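Local atomic coordinates of F420-H2 Dependent Reductase A (Mycobacterium smegmatis str. MC2 155, PDB entry 3H96), a protein that probably binds coenzyme F420 and acts as an F420-dependent reductase of the quinone-reductase family, one of the mycobacterial enzymes linked to aflatoxin degradation. Residues Ala46-Met51 with Pro75-Asn80; Met51-Asp56 with Tyr112-Arg117; Tyr79-Ala84 with Pro136-Thr141. All coordinates share one frame; numbering follows the deposited sequence.

Interaction 1. Residues Ala46-Met51 with Pro75-Asn80; sequences AVTPMM and PAWYYN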
# COMPACT_ATOMS: atom_id res chain seq x y z
N ALA A 46 -6.31 11.14 6.27
CA ALA A 46 -5.67 10.16 7.13
C ALA A 46 -4.37 9.85 6.43
O ALA A 46 -4.22 10.14 5.23
CB ALA A 46 -6.52 8.91 7.21
N VAL A 47 -3.44 9.25 7.18
CA VAL A 47 -2.11 8.93 6.69
C VAL A 47 -1.89 7.47 7.16
O VAL A 47 -2.01 7.18 8.38
CB VAL A 47 -1.04 9.83 7.28
CG1 VAL A 47 0.33 9.36 6.76
CG2 VAL A 47 -1.29 11.31 6.88
N THR A 48 -1.64 6.56 6.23
CA THR A 48 -1.56 5.15 6.60
C THR A 48 -0.21 4.67 6.09
O THR A 48 0.04 4.73 4.88
CB THR A 48 -2.76 4.31 6.02
OG1 THR A 48 -4.00 4.85 6.51
CG2 THR A 48 -2.64 2.78 6.43
N PRO A 49 0.65 4.15 7.00
CA PRO A 49 1.92 3.59 6.51
C PRO A 49 1.69 2.18 6.03
O PRO A 49 0.83 1.47 6.59
CB PRO A 49 2.83 3.59 7.74
CG PRO A 49 1.83 3.52 8.92
CD PRO A 49 0.50 4.05 8.47
N MSE A 50 2.46 1.74 5.03
CA MSE A 50 2.29 0.36 4.56
C MSE A 50 3.50 0.02 3.74
O MSE A 50 4.25 0.93 3.39
CB MSE A 50 0.98 0.27 3.70
CG MSE A 50 1.09 1.04 2.39
SE MSE A 50 -0.66 1.01 1.51
CE MSE A 50 -1.76 2.09 2.78
N MSE A 51 3.71 -1.27 3.45
CA MSE A 51 4.74 -1.66 2.50
C MSE A 51 4.39 -1.31 1.05
O MSE A 51 3.22 -1.19 0.70
CB MSE A 51 4.93 -3.18 2.60
CG MSE A 51 5.69 -3.60 3.89
SE MSE A 51 5.97 -5.58 3.70
CE MSE A 51 6.72 -6.06 5.51
N PRO A 75 -9.56 -2.79 3.22
CA PRO A 75 -9.33 -1.62 4.11
C PRO A 75 -9.96 -0.32 3.58
O PRO A 75 -10.12 -0.15 2.36
CB PRO A 75 -7.80 -1.52 4.19
CG PRO A 75 -7.31 -2.10 2.83
CD PRO A 75 -8.36 -3.19 2.47
N ALA A 76 -10.30 0.60 4.48
CA ALA A 76 -10.92 1.82 4.09
C ALA A 76 -10.02 2.57 3.11
O ALA A 76 -10.53 3.16 2.17
CB ALA A 76 -11.27 2.76 5.31
N TRP A 77 -8.70 2.59 3.32
CA TRP A 77 -7.84 3.36 2.38
C TRP A 77 -7.98 2.98 0.87
O TRP A 77 -7.87 3.81 -0.04
CB TRP A 77 -6.40 3.39 2.84
CG TRP A 77 -5.67 2.08 2.84
CD1 TRP A 77 -5.42 1.28 3.96
CD2 TRP A 77 -5.08 1.41 1.73
NE1 TRP A 77 -4.69 0.15 3.57
CE2 TRP A 77 -4.49 0.21 2.21
CE3 TRP A 77 -4.99 1.70 0.36
CZ2 TRP A 77 -3.80 -0.65 1.40
CZ3 TRP A 77 -4.35 0.82 -0.46
CH2 TRP A 77 -3.74 -0.34 0.06
N TYR A 78 -8.28 1.70 0.62
CA TYR A 78 -8.44 1.17 -0.71
C TYR A 78 -9.55 1.95 -1.43
O TYR A 78 -9.31 2.50 -2.50
CB TYR A 78 -8.70 -0.35 -0.68
CG TYR A 78 -9.30 -0.86 -1.97
CD1 TYR A 78 -8.53 -0.97 -3.13
CD2 TYR A 78 -10.66 -1.21 -2.05
CE1 TYR A 78 -9.11 -1.36 -4.34
CE2 TYR A 78 -11.25 -1.62 -3.27
CZ TYR A 78 -10.46 -1.69 -4.39
OH TYR A 78 -10.99 -2.10 -5.58
N TYR A 79 -10.74 2.05 -0.80
CA TYR A 79 -11.89 2.73 -1.39
C TYR A 79 -11.58 4.21 -1.47
O TYR A 79 -12.04 4.90 -2.39
CB TYR A 79 -13.15 2.51 -0.51
CG TYR A 79 -13.55 1.07 -0.54
CD1 TYR A 79 -14.12 0.51 -1.70
CD2 TYR A 79 -13.30 0.26 0.52
CE1 TYR A 79 -14.47 -0.82 -1.75
CE2 TYR A 79 -13.63 -1.05 0.50
CZ TYR A 79 -14.22 -1.59 -0.62
OH TYR A 79 -14.50 -2.91 -0.67
N ASN A 80 -10.88 4.73 -0.45
CA ASN A 80 -10.55 6.17 -0.45
C ASN A 80 -9.70 6.52 -1.67
O ASN A 80 -9.96 7.51 -2.37
CB ASN A 80 -9.79 6.49 0.82
CG ASN A 80 -10.70 6.44 2.07
OD1 ASN A 80 -11.89 6.25 1.97
ND2 ASN A 80 -10.11 6.57 3.23
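Met50, a selenomethionine, lays its SE and CE atoms flat over one face of the Trp77 indole. The pair is a Met-aromatic contact between strand 45-51, at one margin of the antiparallel sheet of this split beta-barrel-type fold of the FMN-binding (PNPOX-like) clan, and helix 76-84 packed against that sheet. The selenium stands 3.8 Å from the centroid of the six-membered ring of Trp77, 23° off the normal, nearest to CZ2 and CH2. The methyl CE covers the neighbouring ring in a CH-pi contact, 3.5 Å from the centroid of the five-membered ring of Trp77, so both halves of the indole are used. A turn at the last torsion of Met50 (chi3 66°) folds the methyl back over the five-membered ring. The two side chains come from opposite directions, Trp77 reaching out of the first turn of its helix and Met50 out of the strand. Pro75 CG lies 3.5 Å above the other face of the Trp77 ring, toward the rim, so that the indole is held between a proline of its own segment and the strand methionine. Val64 of strand 61-65 touches both Met50 and Trp77, extending the apolar cluster. Thr48, two residues back on the strand, sets its methyl anti to the backbone N (chi1 -59° for OG1), which leaves OG1 to hydrogen-bond His37 NE2. The methyl meets the indole obliquely, Thr48 CG2 lying 4.0 Å from Trp77 CD1.

Interaction 2. Residues Met51-Asp56 with Tyr112-Arg117; sequences MYLPSD and YSEQAR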
# COMPACT_ATOMS: atom_id res chain seq x y z
N MSE A 51 3.71 -1.27 3.45
CA MSE A 51 4.74 -1.66 2.50
C MSE A 51 4.39 -1.31 1.05
O MSE A 51 3.22 -1.19 0.70
CB MSE A 51 4.93 -3.18 2.60
CG MSE A 51 5.69 -3.60 3.89
SE MSE A 51 5.97 -5.58 3.70
CE MSE A 51 6.72 -6.06 5.51
N TYR A 52 5.39 -1.15 0.19
CA TYR A 52 5.12 -1.19 -1.23
C TYR A 52 6.08 -2.08 -1.97
O TYR A 52 7.11 -2.45 -1.45
CB TYR A 52 5.17 0.24 -1.80
CG TYR A 52 6.54 0.80 -1.91
CD1 TYR A 52 7.34 0.55 -3.06
CD2 TYR A 52 7.04 1.62 -0.91
CE1 TYR A 52 8.60 1.09 -3.20
CE2 TYR A 52 8.34 2.17 -1.03
CZ TYR A 52 9.11 1.92 -2.16
OH TYR A 52 10.37 2.53 -2.24
N LEU A 53 5.74 -2.41 -3.22
CA LEU A 53 6.68 -3.11 -4.07
C LEU A 53 6.98 -2.17 -5.20
O LEU A 53 6.05 -1.72 -5.90
CB LEU A 53 6.02 -4.39 -4.61
CG LEU A 53 6.92 -5.23 -5.56
CD1 LEU A 53 8.01 -5.95 -4.72
CD2 LEU A 53 6.07 -6.30 -6.21
N PRO A 54 8.28 -1.88 -5.43
CA PRO A 54 8.53 -1.03 -6.59
C PRO A 54 8.26 -1.71 -7.96
O PRO A 54 8.30 -2.92 -8.13
CB PRO A 54 10.00 -0.57 -6.45
CG PRO A 54 10.68 -1.56 -5.27
CD PRO A 54 9.49 -2.34 -4.68
N SER A 55 7.84 -0.91 -8.94
CA SER A 55 7.53 -1.43 -10.24
C SER A 55 8.82 -1.95 -10.86
O SER A 55 9.81 -1.33 -10.81
CB SER A 55 6.92 -0.39 -11.16
OG SER A 55 6.97 -0.80 -12.48
N ASP A 56 8.78 -3.10 -11.46
CA ASP A 56 10.01 -3.51 -12.14
C ASP A 56 10.16 -2.93 -13.57
O ASP A 56 11.20 -3.16 -14.19
CB ASP A 56 10.13 -5.03 -12.20
CG ASP A 56 10.67 -5.64 -10.91
OD1 ASP A 56 10.28 -6.82 -10.66
OD2 ASP A 56 11.49 -5.00 -10.14
N TYR A 112 1.39 -9.50 -7.22
CA TYR A 112 1.16 -10.12 -5.94
C TYR A 112 2.13 -11.28 -5.75
O TYR A 112 2.68 -11.41 -4.67
CB TYR A 112 -0.28 -10.64 -5.79
CG TYR A 112 -0.64 -10.75 -4.32
CD1 TYR A 112 -0.29 -11.89 -3.57
CD2 TYR A 112 -1.30 -9.68 -3.67
CE1 TYR A 112 -0.59 -11.97 -2.21
CE2 TYR A 112 -1.64 -9.75 -2.32
CZ TYR A 112 -1.26 -10.93 -1.60
OH TYR A 112 -1.55 -11.04 -0.29
N SER A 113 2.36 -12.14 -6.76
CA SER A 113 3.32 -13.24 -6.56
C SER A 113 4.71 -12.78 -6.19
O SER A 113 5.33 -13.42 -5.42
CB SER A 113 3.47 -14.17 -7.76
OG SER A 113 2.17 -14.49 -8.16
N GLU A 114 5.19 -11.68 -6.76
CA GLU A 114 6.54 -11.17 -6.42
C GLU A 114 6.55 -10.67 -4.98
O GLU A 114 7.46 -10.95 -4.18
CB GLU A 114 6.98 -10.05 -7.41
CG GLU A 114 8.42 -9.47 -7.17
CD GLU A 114 9.53 -10.57 -7.19
OE1 GLU A 114 10.59 -10.42 -6.51
OE2 GLU A 114 9.31 -11.62 -7.83
N GLN A 115 5.49 -9.96 -4.60
CA GLN A 115 5.42 -9.52 -3.20
C GLN A 115 5.42 -10.71 -2.22
O GLN A 115 6.16 -10.70 -1.22
CB GLN A 115 4.16 -8.68 -2.98
CG GLN A 115 4.04 -8.10 -1.50
CD GLN A 115 5.14 -7.11 -1.08
OE1 GLN A 115 5.17 -6.62 0.10
NE2 GLN A 115 6.06 -6.82 -1.96
N ALA A 116 4.61 -11.72 -2.53
CA ALA A 116 4.52 -12.93 -1.68
C ALA A 116 5.81 -13.75 -1.67
O ALA A 116 6.12 -14.47 -0.68
CB ALA A 116 3.34 -13.84 -2.14
N ARG A 117 6.56 -13.68 -2.77
CA ARG A 117 7.87 -14.30 -2.86
C ARG A 117 8.84 -13.65 -1.85
O ARG A 117 9.58 -14.35 -1.20
CB ARG A 117 8.43 -14.20 -4.28
CG ARG A 117 9.77 -14.93 -4.43
CD ARG A 117 10.17 -15.06 -5.88
NE ARG A 117 11.22 -14.15 -6.42
CZ ARG A 117 11.84 -13.09 -5.87
NH1 ARG A 117 12.79 -12.43 -6.53
NH2 ARG A 117 11.47 -12.62 -4.70
O HOH W 1 8.06 -5.18 -1.16
O HOH W 2 12.44 -8.95 -9.01
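Leu53 and Gln115 slide past each other in opposite directions, the leucine lying against the amide nitrogen: Leu53 CD1 is 3.5 Å from Gln115 NE2, and Leu53 CB is almost as near. The other branch of the leucine faces the preceding residue of helix 105-118, where Leu53 CD2 comes within 4.0 Å of Glu114 CB and of the Gln115 backbone nitrogen. At the oxygen end of the amide, the selenium of Met51 lies 3.8 Å from Gln115 OE1, a van der Waals approach made by an extended selenomethionine chain. The glutamine arrives by a bend in its own chain, with CG anti to the backbone N and a turn at chi2 of 63°, which swings the amide from the helix flank toward the short strand 53-54.

One water joins the two segments here. It accepts from Gln115 NE2 at 2.7 Å and donates to Tyr52 O at 2.9 Å, tying the buried glutamine to the backbone carbonyl of Tyr52. Farther out, a second water bridges Asp56 OD1 and Glu114 OE1, but both of its bonds are weak. Glu114 is held mainly by arginines of its own helix: OE1 forms a salt bridge with Arg118 NE, while Arg117 adds a charge contact with the oxygen well out of its guanidinium plane. Phe65 of strand 61-65 touches both Leu53 and Gln115, and Phe122 of helix 121-128 touches Met51 and Gln115, so the helix is seated on an edge of the sheet amid aromatic rings. The seam thus combines van der Waals contact of Leu53 and Met51 with a glutamine amide and a water-mediated link, and the arginines would probably offset the like charges of Glu114 and Asp56.

Interaction 3. Residues Tyr79-Ala84 with Pro136-Thr141; sequences YNLTTA and PVLALT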
# COMPACT_ATOMS: atom_id res chain seq x y z
N TYR A 79 -10.74 2.05 -0.80
CA TYR A 79 -11.89 2.73 -1.39
C TYR A 79 -11.58 4.21 -1.47
O TYR A 79 -12.04 4.90 -2.39
CB TYR A 79 -13.15 2.51 -0.51
CG TYR A 79 -13.55 1.07 -0.54
CD1 TYR A 79 -14.12 0.51 -1.70
CD2 TYR A 79 -13.30 0.26 0.52
CE1 TYR A 79 -14.47 -0.82 -1.75
CE2 TYR A 79 -13.63 -1.05 0.50
CZ TYR A 79 -14.22 -1.59 -0.62
OH TYR A 79 -14.50 -2.91 -0.67
N ASN A 80 -10.88 4.73 -0.45
CA ASN A 80 -10.55 6.17 -0.45
C ASN A 80 -9.70 6.52 -1.67
O ASN A 80 -9.96 7.51 -2.37
CB ASN A 80 -9.79 6.49 0.82
CG ASN A 80 -10.70 6.44 2.07
OD1 ASN A 80 -11.89 6.25 1.97
ND2 ASN A 80 -10.11 6.57 3.23
N LEU A 81 -8.66 5.72 -1.92
CA LEU A 81 -7.77 5.99 -3.06
C LEU A 81 -8.45 5.84 -4.44
O LEU A 81 -8.34 6.75 -5.27
CB LEU A 81 -6.50 5.14 -2.98
CG LEU A 81 -5.52 5.44 -1.83
CD1 LEU A 81 -4.21 4.60 -2.02
CD2 LEU A 81 -5.19 6.93 -1.92
N THR A 82 -9.19 4.74 -4.65
CA THR A 82 -9.77 4.48 -5.96
C THR A 82 -10.92 5.46 -6.20
O THR A 82 -11.29 5.71 -7.36
CB THR A 82 -10.31 3.07 -6.05
OG1 THR A 82 -11.32 2.87 -5.02
CG2 THR A 82 -9.14 2.00 -5.96
N THR A 83 -11.52 5.96 -5.12
CA THR A 83 -12.53 7.00 -5.26
C THR A 83 -11.91 8.33 -5.66
O THR A 83 -12.39 8.99 -6.61
CB THR A 83 -13.38 7.18 -3.99
OG1 THR A 83 -14.19 6.02 -3.80
CG2 THR A 83 -14.29 8.42 -4.18
N ALA A 84 -10.83 8.73 -5.03
CA ALA A 84 -10.26 10.01 -5.38
C ALA A 84 -9.49 9.95 -6.73
O ALA A 84 -9.50 10.90 -7.51
CB ALA A 84 -9.37 10.52 -4.25
N PRO A 136 -6.86 -6.46 -3.34
CA PRO A 136 -6.57 -5.53 -4.42
C PRO A 136 -5.11 -5.10 -4.48
O PRO A 136 -4.42 -4.94 -3.43
CB PRO A 136 -7.49 -4.33 -4.14
CG PRO A 136 -8.67 -4.92 -3.27
CD PRO A 136 -8.00 -6.04 -2.49
N VAL A 137 -4.62 -4.93 -5.70
CA VAL A 137 -3.32 -4.25 -5.85
C VAL A 137 -3.55 -2.91 -6.55
O VAL A 137 -4.19 -2.87 -7.61
CB VAL A 137 -2.36 -5.16 -6.65
CG1 VAL A 137 -0.99 -4.48 -7.00
CG2 VAL A 137 -2.08 -6.40 -5.84
N LEU A 138 -3.00 -1.82 -6.00
CA LEU A 138 -3.09 -0.53 -6.66
C LEU A 138 -1.68 -0.07 -7.10
O LEU A 138 -0.70 -0.29 -6.39
CB LEU A 138 -3.64 0.52 -5.67
CG LEU A 138 -5.01 0.28 -5.05
CD1 LEU A 138 -5.34 1.51 -4.20
CD2 LEU A 138 -6.08 0.19 -6.13
N ALA A 139 -1.63 0.60 -8.25
CA ALA A 139 -0.46 1.26 -8.77
C ALA A 139 -0.52 2.77 -8.42
O ALA A 139 -1.47 3.48 -8.81
CB ALA A 139 -0.38 1.04 -10.28
N LEU A 140 0.49 3.25 -7.70
CA LEU A 140 0.63 4.64 -7.38
C LEU A 140 1.73 5.25 -8.27
O LEU A 140 2.92 4.97 -8.12
CB LEU A 140 0.92 4.77 -5.89
CG LEU A 140 -0.05 3.95 -5.02
CD1 LEU A 140 0.31 4.17 -3.50
CD2 LEU A 140 -1.57 4.40 -5.29
N THR A 141 1.32 6.11 -9.21
CA THR A 141 2.25 6.60 -10.22
C THR A 141 2.56 8.08 -9.99
O THR A 141 1.63 8.91 -10.00
CB THR A 141 1.68 6.47 -11.61
OG1 THR A 141 1.33 5.10 -11.84
CG2 THR A 141 2.74 6.91 -12.62
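Leu81 and Leu138 bring their methyl groups together where helix 76-84 lies over strand 137-142. The apolar contacts come first: Leu81 CD1 is 3.9 Å from Leu138 CD1 and 4.2 Å from Leu140 CD2, so one branch of the helix leucine serves two leucines two residues apart on the strand. Leu138 uses both of its methyls, the second standing 3.6 Å from the methyl of the next helix residue, Leu138 CD2 to Thr82 CG2. Leu138 sets its CG anti to its carbonyl carbon (chi1 -58°), and from there its branches divide between Leu81 and Thr82.

The hydroxyls of Thr82 and Thr83 turn back to their own helix. Thr82 OG1 bonds Tyr78 O, leaving the methyl for the sheet. The next residue, Thr83, bonds the carbonyl one turn back, OG1 to Tyr79 O at 2.8 Å, and that carbonyl also accepts the regular helical bond from Thr83 N; the two donors approach from opposite faces of the carbonyl plane.

The short helix and strand segments run at 53° to one another, 10.5 Å apart at closest approach. Tyr78 and Trp77 also touch Leu138, while Val64 and Ile62 of strand 61-65 and Val98 of strand 94-103 touch Leu140. This is helix-on-sheet packing, leucines from an inner strand meeting a covering helix, in the split-barrel-like antiparallel fold of the FMN-binding clan.

From the N terminus, strand 45-51 comes first, and interaction 1 closes the loop of 23 residues through strand 61-65 to helix 76-84. Interaction 2 starts at Met51, where that strand passes toward strand 53-54, and closes a longer loop to helix 105-118, crossing interaction 1. Interaction 3 closes a loop of 51 residues from the later part of helix 76-84 to strand 137-142; it begins where interaction 1 ends and crosses interaction 2. Interactions 1 and 3 share this helix, their centres about 9 Å apart. The centre of interaction 2 is about 17 Å from that of interaction 1 and about 16 Å from that of interaction 3, which it meets through Tyr112 against Val137. Together they tie two helices to one sheet.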